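Local coordinates for thermostable carboxypeptidase 1 (Pyrococcus furiosus, PDB 1KA2), which removes amino acids one after another from the C-terminus of peptides, with broad specificity, as a cobalt-dependent homodimeric metallocarboxypeptidase of the M32 family, at residues A[195-203]-A[337-346]; A[211-219]-A[318-329]. All coordinates share one frame; numbering follows the deposited sequence.

In the fold
Beyond helix 169-192 the chain passes through the loop 195-203, which pairs in contact 1 with 337-346, and then enters helix 209-223, whose residues 211-219 lie in contact 2 against 318-329 of helix 313-326. The inner loop, closed by contact 2, carries the three-stranded sheet and helices 261-278 and 295-309, which supply the metal ligands His269, His273 and Glu299. Contact 1 closes the outer loop, so contact 2 is nested within it. The two meet where helix 335-342 follows helix 313-326: Val338 packs on Leu323 and Tyr320, and Leu202 on Phe329. Together they tie the 195-203 connection and helix 209-223 to helices 335-342 and 313-326, far from the centre of the chain.

Contact 1 of 2, residues A[195-203]-A[337-346]; sequences KVPREHPLE and DVYLYFNIVR
Arg346 NH2 is gripped by two groups of the loop 195-203. Glu203 OE1 takes Arg346 NH2 at 2.8 Å in a salt bridge, using its syn lone pair, and the backbone oxygen of Arg198 lies 3.0 Å from the same Arg346 NH2 in a weak bond. Arg198 O also receives a weak bond from Arg346 NE at 2.7 Å, so NE and NH2 share one acceptor. Carboxylate and guanidinium planes stand 77° apart, and the pair meets through one nitrogen, not as a flat two-pronged match. Bends at chi2 and at chi3 (-67°) curl the arginine back round the Arg198 carbonyl. Next to this charged end, Val345 N donates to Pro197 O at 3.2 Å, and Val196 CG2 rests on Val345 CG2 at 3.7 Å.

Farther along, the Tyr341 ring offers an apolar face. Leu202 CB sits 3.7 Å from the centroid of the Tyr341 ring, almost exactly over the centre, while Glu203 CG comes in at the ring edge. The Tyr341 hydroxyl is bonded to Asp259 and to the backbone N of Arg261, which anchors the far end of the ring. His200, with CG anti to its own N (chi1 -163°), lays its ring on the helix: Tyr341 CB is 4.0 Å from the His200 centroid over one face, and Pro201 CD covers the opposite face. Asp337 OD2 lies in the ring plane at the edge, beyond bonding distance. All this lies away from the metal site: in the largely helical M32 carboxypeptidase fold, an inter-helix connection is clamped along the end of helix 335-342 and the segment leaving it.

Contact 2 of 2, residues A[211-219]-A[318-329]; sequences WMERVNLWI and LIYPVLKENLPF
Val215 sits as a knob in the hole formed by Ile319, Val322, Leu323 and Asn326, the central feature of an antiparallel helix pair whose axes approach to 9.5 Å at 157°. Here the packing is close and largely apolar, Asn326 lending its CB to the hole: Val215 CG2 meets Val322 CG1 at 3.8 Å, and Val215 CG1 faces Leu323 CD2. At Trp218 a chi1 of -173°, with CG opposite the backbone N, carries the indole across to the other helix. Val322 CG2 stands over the centre of its six-membered ring, Ile319 CD1 touches the edge in plane, and Leu318 CD1 lies 3.8 Å from Trp218 CH2. Ile219 CD1 adds Ile319 CG2 at 3.7 Å; the Ile219 side chain is about 11 Å from that of His269, a ligand of the catalytic metal. Buried Met212 is shared, its sulfur on Leu327 CD2 and its flank against helix 261-278, which bears the HEXXH motif.

Against this buried row stands the solvent side, where Arg214 and Pro328 are exposed and Trp211 and Asn326 partly so. Trp211 offers one face to the chain leaving helix 313-326: Asn326 O stands over its five-membered part, 3.4 Å from Trp211 CG, and Pro328 CD lies 3.6 Å from the six-membered centroid of Trp211. Replacing this indole by an alanine would probably strip Pro328 and the Asn326 carbonyl of their cover, opening a gap where the chain leaves the helix. Arg214 makes one hydrogen bond across the pair, with Asn326 OD1 in its guanidinium plane. Asn326 is itself fixed by its amide, for ND2 bonds to Val322 O within its own helix while Asn326 OD1 accepts from Arg214 NE at 2.7 Å.

Contact 1 of 2, residues A[195-203]-A[337-346]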
loop_
_atom_site.group_PDB
_atom_site.type_symbol
_atom_site.label_atom_id
_atom_site.label_comp_id
_atom_site.label_asym_id
_atom_site.label_seq_id
_atom_site.Cartn_x
_atom_site.Cartn_y
_atom_site.Cartn_z
ATOM N N LYS A 195 9.377 4.506 47.319
ATOM C CA LYS A 195 9.642 5.703 46.527
ATOM C C LYS A 195 8.549 5.828 45.468
ATOM O O LYS A 195 7.492 6.413 45.718
ATOM C CB LYS A 195 11.014 5.600 45.847
ATOM C CG LYS A 195 12.211 5.677 46.792
ATOM C CD LYS A 195 12.389 7.082 47.352
ATOM C CE LYS A 195 13.592 7.167 48.279
ATOM N NZ LYS A 195 14.853 6.723 47.619
ATOM N N VAL A 196 8.805 5.272 44.287
ATOM C CA VAL A 196 7.828 5.315 43.207
ATOM C C VAL A 196 6.787 4.227 43.451
ATOM O O VAL A 196 7.100 3.164 43.988
ATOM C CB VAL A 196 8.500 5.095 41.838
ATOM C CG1 VAL A 196 9.435 6.259 41.528
ATOM C CG2 VAL A 196 9.265 3.786 41.841
ATOM N N PRO A 197 5.528 4.486 43.074
ATOM C CA PRO A 197 4.455 3.507 43.267
ATOM C C PRO A 197 4.471 2.350 42.271
ATOM O O PRO A 197 5.114 2.416 41.223
ATOM C CB PRO A 197 3.197 4.361 43.152
ATOM C CG PRO A 197 3.591 5.384 42.138
ATOM C CD PRO A 197 4.991 5.765 42.573
ATOM N N ARG A 198 3.756 1.288 42.609
ATOM C CA ARG A 198 3.682 0.118 41.754
ATOM C C ARG A 198 2.485 0.206 40.821
ATOM O O ARG A 198 2.321 -0.621 39.922
ATOM C CB ARG A 198 3.581 -1.149 42.601
ATOM C CG ARG A 198 4.812 -1.464 43.435
ATOM C CD ARG A 198 4.705 -2.889 43.944
ATOM N NE ARG A 198 5.891 -3.344 44.653
ATOM C CZ ARG A 198 6.164 -4.626 44.873
ATOM N NH1 ARG A 198 5.332 -5.560 44.432
ATOM N NH2 ARG A 198 7.259 -4.976 45.537
ATOM N N GLU A 199 1.647 1.212 41.045
ATOM C CA GLU A 199 0.457 1.429 40.228
ATOM C C GLU A 199 -0.007 2.870 40.393
ATOM O O GLU A 199 0.486 3.590 41.264
ATOM C CB GLU A 199 -0.659 0.478 40.653
ATOM C CG GLU A 199 -1.098 0.671 42.087
ATOM C CD GLU A 199 -2.196 -0.288 42.491
ATOM O OE1 GLU A 199 -2.632 -0.221 43.662
ATOM O OE2 GLU A 199 -2.619 -1.104 41.640
ATOM N N HIS A 200 -0.948 3.292 39.553
ATOM C CA HIS A 200 -1.462 4.652 39.608
ATOM C C HIS A 200 -2.916 4.659 39.142
ATOM O O HIS A 200 -3.288 3.902 38.242
ATOM C CB HIS A 200 -0.627 5.565 38.708
ATOM C CG HIS A 200 -0.814 7.022 38.990
ATOM N ND1 HIS A 200 -0.088 7.692 39.951
ATOM C CD2 HIS A 200 -1.691 7.921 38.485
ATOM C CE1 HIS A 200 -0.513 8.941 40.029
ATOM N NE2 HIS A 200 -1.486 9.104 39.151
ATOM N N PRO A 201 -3.761 5.513 39.747
ATOM C CA PRO A 201 -5.170 5.558 39.338
ATOM C C PRO A 201 -5.383 5.967 37.876
ATOM O O PRO A 201 -6.388 5.601 37.264
ATOM C CB PRO A 201 -5.793 6.541 40.341
ATOM C CG PRO A 201 -4.644 7.434 40.717
ATOM C CD PRO A 201 -3.502 6.450 40.857
ATOM N N LEU A 202 -4.431 6.710 37.319
ATOM C CA LEU A 202 -4.512 7.152 35.932
ATOM C C LEU A 202 -4.553 5.969 34.949
ATOM O O LEU A 202 -4.948 6.125 33.793
ATOM C CB LEU A 202 -3.339 8.081 35.607
ATOM C CG LEU A 202 -3.516 9.532 36.069
ATOM C CD1 LEU A 202 -2.233 10.334 35.845
ATOM C CD2 LEU A 202 -4.686 10.155 35.303
ATOM N N GLU A 203 -4.156 4.791 35.422
ATOM C CA GLU A 203 -4.176 3.588 34.596
ATOM C C GLU A 203 -5.608 3.173 34.287
ATOM O O GLU A 203 -5.863 2.511 33.278
ATOM C CB GLU A 203 -3.499 2.416 35.306
ATOM C CG GLU A 203 -2.053 2.622 35.668
ATOM C CD GLU A 203 -1.381 1.320 36.055
ATOM O OE1 GLU A 203 -0.218 1.367 36.503
ATOM O OE2 GLU A 203 -2.012 0.248 35.901
ATOM N N ASP A 337 1.670 13.860 39.309
ATOM C CA ASP A 337 0.843 12.667 39.212
ATOM C C ASP A 337 1.110 11.994 37.874
ATOM O O ASP A 337 1.144 10.771 37.779
ATOM C CB ASP A 337 -0.639 13.034 39.311
ATOM C CG ASP A 337 -1.135 13.090 40.743
ATOM O OD1 ASP A 337 -2.178 13.735 40.984
ATOM O OD2 ASP A 337 -0.491 12.476 41.620
ATOM N N VAL A 338 1.296 12.806 36.839
ATOM C CA VAL A 338 1.564 12.275 35.514
ATOM C C VAL A 338 2.973 11.713 35.510
ATOM O O VAL A 338 3.230 10.665 34.917
ATOM C CB VAL A 338 1.429 13.362 34.418
ATOM C CG1 VAL A 338 1.729 12.757 33.050
ATOM C CG2 VAL A 338 0.008 13.952 34.435
ATOM N N TYR A 339 3.886 12.404 36.187
ATOM C CA TYR A 339 5.258 11.928 36.251
ATOM C C TYR A 339 5.324 10.540 36.890
ATOM O O TYR A 339 5.804 9.598 36.262
ATOM C CB TYR A 339 6.149 12.875 37.053
ATOM C CG TYR A 339 7.580 12.401 37.068
ATOM C CD1 TYR A 339 8.400 12.578 35.955
ATOM C CD2 TYR A 339 8.091 11.695 38.157
ATOM C CE1 TYR A 339 9.697 12.059 35.924
ATOM C CE2 TYR A 339 9.384 11.167 38.135
ATOM C CZ TYR A 339 10.181 11.351 37.019
ATOM O OH TYR A 339 11.455 10.823 36.988
ATOM N N LEU A 340 4.853 10.413 38.131
ATOM C CA LEU A 340 4.883 9.127 38.832
ATOM C C LEU A 340 4.214 8.029 37.996
ATOM O O LEU A 340 4.663 6.886 37.968
ATOM C CB LEU A 340 4.193 9.252 40.202
ATOM C CG LEU A 340 4.846 10.208 41.219
ATOM C CD1 LEU A 340 3.955 10.342 42.448
ATOM C CD2 LEU A 340 6.234 9.695 41.621
ATOM N N TYR A 341 3.138 8.399 37.313
ATOM C CA TYR A 341 2.395 7.485 36.455
ATOM C C TYR A 341 3.316 6.964 35.345
ATOM O O TYR A 341 3.422 5.754 35.132
ATOM C CB TYR A 341 1.194 8.245 35.882
ATOM C CG TYR A 341 0.414 7.559 34.793
ATOM C CD1 TYR A 341 0.017 6.225 34.915
ATOM C CD2 TYR A 341 0.022 8.266 33.656
ATOM C CE1 TYR A 341 -0.752 5.615 33.930
ATOM C CE2 TYR A 341 -0.748 7.670 32.666
ATOM C CZ TYR A 341 -1.134 6.344 32.806
ATOM O OH TYR A 341 -1.912 5.765 31.827
ATOM N N PHE A 342 4.007 7.880 34.667
ATOM C CA PHE A 342 4.919 7.526 33.577
ATOM C C PHE A 342 6.153 6.740 34.019
ATOM O O PHE A 342 6.862 6.185 33.186
ATOM C CB PHE A 342 5.408 8.795 32.865
ATOM C CG PHE A 342 4.491 9.297 31.779
ATOM C CD1 PHE A 342 3.124 9.059 31.826
ATOM C CD2 PHE A 342 5.002 10.054 30.726
ATOM C CE1 PHE A 342 2.283 9.568 30.847
ATOM C CE2 PHE A 342 4.168 10.568 29.743
ATOM C CZ PHE A 342 2.805 10.323 29.805
ATOM N N ASN A 343 6.414 6.694 35.320
ATOM C CA ASN A 343 7.602 6.013 35.817
ATOM C C ASN A 343 7.362 4.935 36.850
ATOM O O ASN A 343 8.276 4.553 37.570
ATOM C CB ASN A 343 8.569 7.043 36.385
ATOM C CG ASN A 343 9.221 7.879 35.309
ATOM O OD1 ASN A 343 10.325 7.587 34.879
ATOM N ND2 ASN A 343 8.527 8.916 34.856
ATOM N N ILE A 344 6.136 4.442 36.928
ATOM C CA ILE A 344 5.827 3.390 37.873
ATOM C C ILE A 344 6.840 2.258 37.721
ATOM O O ILE A 344 7.440 2.072 36.656
ATOM C CB ILE A 344 4.402 2.863 37.640
ATOM C CG1 ILE A 344 3.398 3.875 38.190
ATOM C CG2 ILE A 344 4.221 1.504 38.292
ATOM C CD1 ILE A 344 1.969 3.441 38.074
ATOM N N VAL A 345 7.060 1.525 38.806
ATOM C CA VAL A 345 7.982 0.399 38.788
ATOM C C VAL A 345 7.293 -0.745 39.492
ATOM O O VAL A 345 6.882 -0.615 40.640
ATOM C CB VAL A 345 9.298 0.712 39.507
ATOM C CG1 VAL A 345 10.164 -0.543 39.559
ATOM C CG2 VAL A 345 10.033 1.824 38.776
ATOM N N ARG A 346 7.150 -1.864 38.794
ATOM C CA ARG A 346 6.478 -3.009 39.374
ATOM C C ARG A 346 6.799 -4.311 38.663
ATOM O O ARG A 346 6.468 -4.498 37.496
ATOM C CB ARG A 346 4.964 -2.759 39.377
ATOM C CG ARG A 346 4.102 -3.967 39.077
ATOM C CD ARG A 346 3.255 -3.701 37.840
ATOM N NE ARG A 346 2.261 -2.659 38.082
ATOM C CZ ARG A 346 1.602 -2.010 37.125
ATOM N NH1 ARG A 346 1.831 -2.287 35.845
ATOM N NH2 ARG A 346 0.709 -1.082 37.447
#

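Contact 2 of 2, residues A[211-219]-A[318-329]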
loop_
_atom_site.group_PDB
_atom_site.type_symbol
_atom_site.label_atom_id
_atom_site.label_comp_id
_atom_site.label_asym_id
_atom_site.label_seq_id
_atom_site.Cartn_x
_atom_site.Cartn_y
_atom_site.Cartn_z
ATOM N N TRP A 211 -9.718 11.941 21.639
ATOM C CA TRP A 211 -9.022 12.742 22.643
ATOM C C TRP A 211 -7.510 12.538 22.577
ATOM O O TRP A 211 -6.753 13.503 22.510
ATOM C CB TRP A 211 -9.488 12.391 24.061
ATOM C CG TRP A 211 -10.916 12.718 24.378
ATOM C CD1 TRP A 211 -11.787 13.445 23.617
ATOM C CD2 TRP A 211 -11.634 12.335 25.559
ATOM N NE1 TRP A 211 -13.002 13.536 24.249
ATOM C CE2 TRP A 211 -12.938 12.865 25.443
ATOM C CE3 TRP A 211 -11.302 11.597 26.704
ATOM C CZ2 TRP A 211 -13.914 12.679 26.429
ATOM C CZ3 TRP A 211 -12.271 11.413 27.687
ATOM C CH2 TRP A 211 -13.560 11.951 27.541
ATOM N N MET A 212 -7.081 11.277 22.606
ATOM C CA MET A 212 -5.661 10.960 22.575
ATOM C C MET A 212 -5.018 11.164 21.220
ATOM O O MET A 212 -3.820 11.440 21.144
ATOM C CB MET A 212 -5.412 9.525 23.052
ATOM C CG MET A 212 -5.578 9.368 24.552
ATOM S SD MET A 212 -4.741 10.708 25.425
ATOM C CE MET A 212 -3.041 10.262 25.155
ATOM N N GLU A 213 -5.793 11.034 20.147
ATOM C CA GLU A 213 -5.193 11.241 18.839
ATOM C C GLU A 213 -4.862 12.724 18.678
ATOM O O GLU A 213 -3.975 13.092 17.907
ATOM C CB GLU A 213 -6.086 10.692 17.696
ATOM C CG GLU A 213 -7.412 11.358 17.434
ATOM C CD GLU A 213 -8.238 10.576 16.415
ATOM O OE1 GLU A 213 -9.253 11.100 15.918
ATOM O OE2 GLU A 213 -7.877 9.424 16.116
ATOM N N ARG A 214 -5.551 13.572 19.439
ATOM C CA ARG A 214 -5.277 15.004 19.409
ATOM C C ARG A 214 -3.965 15.234 20.171
ATOM O O ARG A 214 -3.144 16.069 19.788
ATOM C CB ARG A 214 -6.415 15.800 20.073
ATOM C CG ARG A 214 -7.675 15.966 19.217
ATOM C CD ARG A 214 -8.552 17.122 19.716
ATOM N NE ARG A 214 -9.546 16.731 20.715
ATOM C CZ ARG A 214 -10.679 16.094 20.430
ATOM N NH1 ARG A 214 -10.965 15.776 19.176
ATOM N NH2 ARG A 214 -11.532 15.784 21.396
ATOM N N VAL A 215 -3.772 14.484 21.254
ATOM C CA VAL A 215 -2.556 14.609 22.051
ATOM C C VAL A 215 -1.359 14.049 21.279
ATOM O O VAL A 215 -0.319 14.704 21.186
ATOM C CB VAL A 215 -2.704 13.882 23.413
ATOM C CG1 VAL A 215 -1.363 13.786 24.104
ATOM C CG2 VAL A 215 -3.671 14.656 24.314
ATOM N N ASN A 216 -1.495 12.844 20.726
ATOM C CA ASN A 216 -0.397 12.263 19.954
ATOM C C ASN A 216 -0.009 13.182 18.788
ATOM O O ASN A 216 1.175 13.439 18.569
ATOM C CB ASN A 216 -0.757 10.867 19.413
ATOM C CG ASN A 216 -0.711 9.784 20.492
ATOM O OD1 ASN A 216 0.022 9.909 21.478
ATOM N ND2 ASN A 216 -1.484 8.712 20.300
ATOM N N LEU A 217 -1.005 13.673 18.050
ATOM C CA LEU A 217 -0.752 14.562 16.912
ATOM C C LEU A 217 0.068 15.788 17.350
ATOM O O LEU A 217 1.036 16.176 16.689
ATOM C CB LEU A 217 -2.075 15.047 16.307
ATOM C CG LEU A 217 -2.118 15.405 14.810
ATOM C CD1 LEU A 217 -3.191 16.489 14.578
ATOM C CD2 LEU A 217 -0.760 15.900 14.328
ATOM N N TRP A 218 -0.336 16.388 18.468
ATOM C CA TRP A 218 0.335 17.567 19.000
ATOM C C TRP A 218 1.786 17.264 19.353
ATOM O O TRP A 218 2.679 18.074 19.095
ATOM C CB TRP A 218 -0.385 18.056 20.256
ATOM C CG TRP A 218 0.131 19.362 20.802
ATOM C CD1 TRP A 218 -0.287 20.618 20.454
ATOM C CD2 TRP A 218 1.112 19.539 21.833
ATOM N NE1 TRP A 218 0.364 21.562 21.208
ATOM C CE2 TRP A 218 1.227 20.931 22.065
ATOM C CE3 TRP A 218 1.901 18.660 22.586
ATOM C CZ2 TRP A 218 2.100 21.466 23.022
ATOM C CZ3 TRP A 218 2.772 19.189 23.538
ATOM C CH2 TRP A 218 2.861 20.582 23.748
ATOM N N ILE A 219 2.020 16.105 19.956
ATOM C CA ILE A 219 3.377 15.739 20.329
ATOM C C ILE A 219 4.235 15.525 19.082
ATOM O O ILE A 219 5.377 15.994 19.014
ATOM C CB ILE A 219 3.394 14.464 21.198
ATOM C CG1 ILE A 219 2.725 14.760 22.542
ATOM C CG2 ILE A 219 4.831 13.974 21.393
ATOM C CD1 ILE A 219 2.699 13.582 23.503
ATOM N N LEU A 318 5.905 19.670 29.498
ATOM C CA LEU A 318 5.631 20.123 28.137
ATOM C C LEU A 318 4.272 19.699 27.590
ATOM O O LEU A 318 3.594 20.468 26.908
ATOM C CB LEU A 318 6.718 19.595 27.199
ATOM C CG LEU A 318 6.412 19.748 25.702
ATOM C CD1 LEU A 318 6.294 21.238 25.356
ATOM C CD2 LEU A 318 7.512 19.061 24.883
ATOM N N ILE A 319 3.890 18.461 27.883
ATOM C CA ILE A 319 2.629 17.900 27.399
ATOM C C ILE A 319 1.458 18.096 28.366
ATOM O O ILE A 319 0.282 18.021 27.972
ATOM C CB ILE A 319 2.786 16.382 27.141
ATOM C CG1 ILE A 319 4.130 16.106 26.470
ATOM C CG2 ILE A 319 1.652 15.871 26.257
ATOM C CD1 ILE A 319 4.396 16.915 25.222
ATOM N N TYR A 320 1.785 18.350 29.630
ATOM C CA TYR A 320 0.776 18.523 30.669
ATOM C C TYR A 320 -0.421 19.383 30.247
ATOM O O TYR A 320 -1.571 18.959 30.370
ATOM C CB TYR A 320 1.411 19.108 31.943
ATOM C CG TYR A 320 0.436 19.212 33.083
ATOM C CD1 TYR A 320 -0.133 18.066 33.636
ATOM C CD2 TYR A 320 0.029 20.455 33.570
ATOM C CE1 TYR A 320 -1.085 18.152 34.636
ATOM C CE2 TYR A 320 -0.927 20.553 34.575
ATOM C CZ TYR A 320 -1.481 19.395 35.102
ATOM O OH TYR A 320 -2.436 19.465 36.091
ATOM N N PRO A 321 -0.169 20.600 29.743
ATOM C CA PRO A 321 -1.309 21.431 29.340
ATOM C C PRO A 321 -2.198 20.793 28.271
ATOM O O PRO A 321 -3.422 20.947 28.298
ATOM C CB PRO A 321 -0.649 22.739 28.884
ATOM C CG PRO A 321 0.760 22.337 28.540
ATOM C CD PRO A 321 1.102 21.328 29.596
ATOM N N VAL A 322 -1.578 20.067 27.347
ATOM C CA VAL A 322 -2.307 19.404 26.275
ATOM C C VAL A 322 -3.182 18.285 26.820
ATOM O O VAL A 322 -4.284 18.042 26.322
ATOM C CB VAL A 322 -1.341 18.826 25.237
ATOM C CG1 VAL A 322 -2.118 18.117 24.139
ATOM C CG2 VAL A 322 -0.500 19.950 24.656
ATOM N N LEU A 323 -2.678 17.600 27.840
ATOM C CA LEU A 323 -3.423 16.519 28.471
ATOM C C LEU A 323 -4.679 17.100 29.133
ATOM O O LEU A 323 -5.762 16.523 29.055
ATOM C CB LEU A 323 -2.551 15.821 29.529
ATOM C CG LEU A 323 -1.341 14.998 29.073
ATOM C CD1 LEU A 323 -0.687 14.345 30.293
ATOM C CD2 LEU A 323 -1.776 13.925 28.080
ATOM N N LYS A 324 -4.515 18.249 29.785
ATOM C CA LYS A 324 -5.616 18.927 30.464
ATOM C C LYS A 324 -6.688 19.396 29.479
ATOM O O LYS A 324 -7.882 19.272 29.747
ATOM C CB LYS A 324 -5.090 20.135 31.253
ATOM C CG LYS A 324 -4.204 19.786 32.452
ATOM C CD LYS A 324 -5.017 19.218 33.611
ATOM C CE LYS A 324 -5.923 20.269 34.238
ATOM N NZ LYS A 324 -5.140 21.398 34.823
ATOM N N GLU A 325 -6.257 19.936 28.343
ATOM C CA GLU A 325 -7.184 20.425 27.322
ATOM C C GLU A 325 -8.075 19.337 26.734
ATOM O O GLU A 325 -9.268 19.547 26.529
ATOM C CB GLU A 325 -6.413 21.079 26.169
ATOM C CG GLU A 325 -5.858 22.462 26.454
ATOM C CD GLU A 325 -5.027 22.998 25.297
ATOM O OE1 GLU A 325 -5.530 22.996 24.144
ATOM O OE2 GLU A 325 -3.875 23.422 25.544
ATOM N N ASN A 326 -7.489 18.173 26.476
ATOM C CA ASN A 326 -8.209 17.071 25.853
ATOM C C ASN A 326 -8.744 15.964 26.751
ATOM O O ASN A 326 -9.602 15.189 26.327
ATOM C CB ASN A 326 -7.318 16.457 24.775
ATOM C CG ASN A 326 -7.090 17.398 23.607
ATOM O OD1 ASN A 326 -7.930 17.505 22.713
ATOM N ND2 ASN A 326 -5.956 18.094 23.615
ATOM N N LEU A 327 -8.250 15.873 27.981
ATOM C CA LEU A 327 -8.712 14.822 28.881
ATOM C C LEU A 327 -9.446 15.386 30.101
ATOM O O LEU A 327 -8.835 16.013 30.974
ATOM C CB LEU A 327 -7.521 13.970 29.318
ATOM C CG LEU A 327 -6.643 13.437 28.173
ATOM C CD1 LEU A 327 -5.428 12.733 28.754
ATOM C CD2 LEU A 327 -7.440 12.485 27.288
ATOM N N PRO A 328 -10.775 15.165 30.175
ATOM C CA PRO A 328 -11.618 15.643 31.277
ATOM C C PRO A 328 -11.135 15.172 32.641
ATOM O O PRO A 328 -11.017 15.966 33.572
ATOM C CB PRO A 328 -12.993 15.071 30.937
ATOM C CG PRO A 328 -12.978 15.043 29.444
ATOM C CD PRO A 328 -11.597 14.491 29.154
ATOM N N PHE A 329 -10.858 13.875 32.750
ATOM C CA PHE A 329 -10.398 13.295 34.003
ATOM C C PHE A 329 -9.057 13.850 34.460
ATOM O O PHE A 329 -8.597 13.534 35.559
ATOM C CB PHE A 329 -10.320 11.774 33.876
ATOM C CG PHE A 329 -9.422 11.303 32.772
ATOM C CD1 PHE A 329 -8.040 11.345 32.914
ATOM C CD2 PHE A 329 -9.965 10.804 31.595
ATOM C CE1 PHE A 329 -7.214 10.894 31.898
ATOM C CE2 PHE A 329 -9.149 10.352 30.575
ATOM C CZ PHE A 329 -7.770 10.395 30.728
#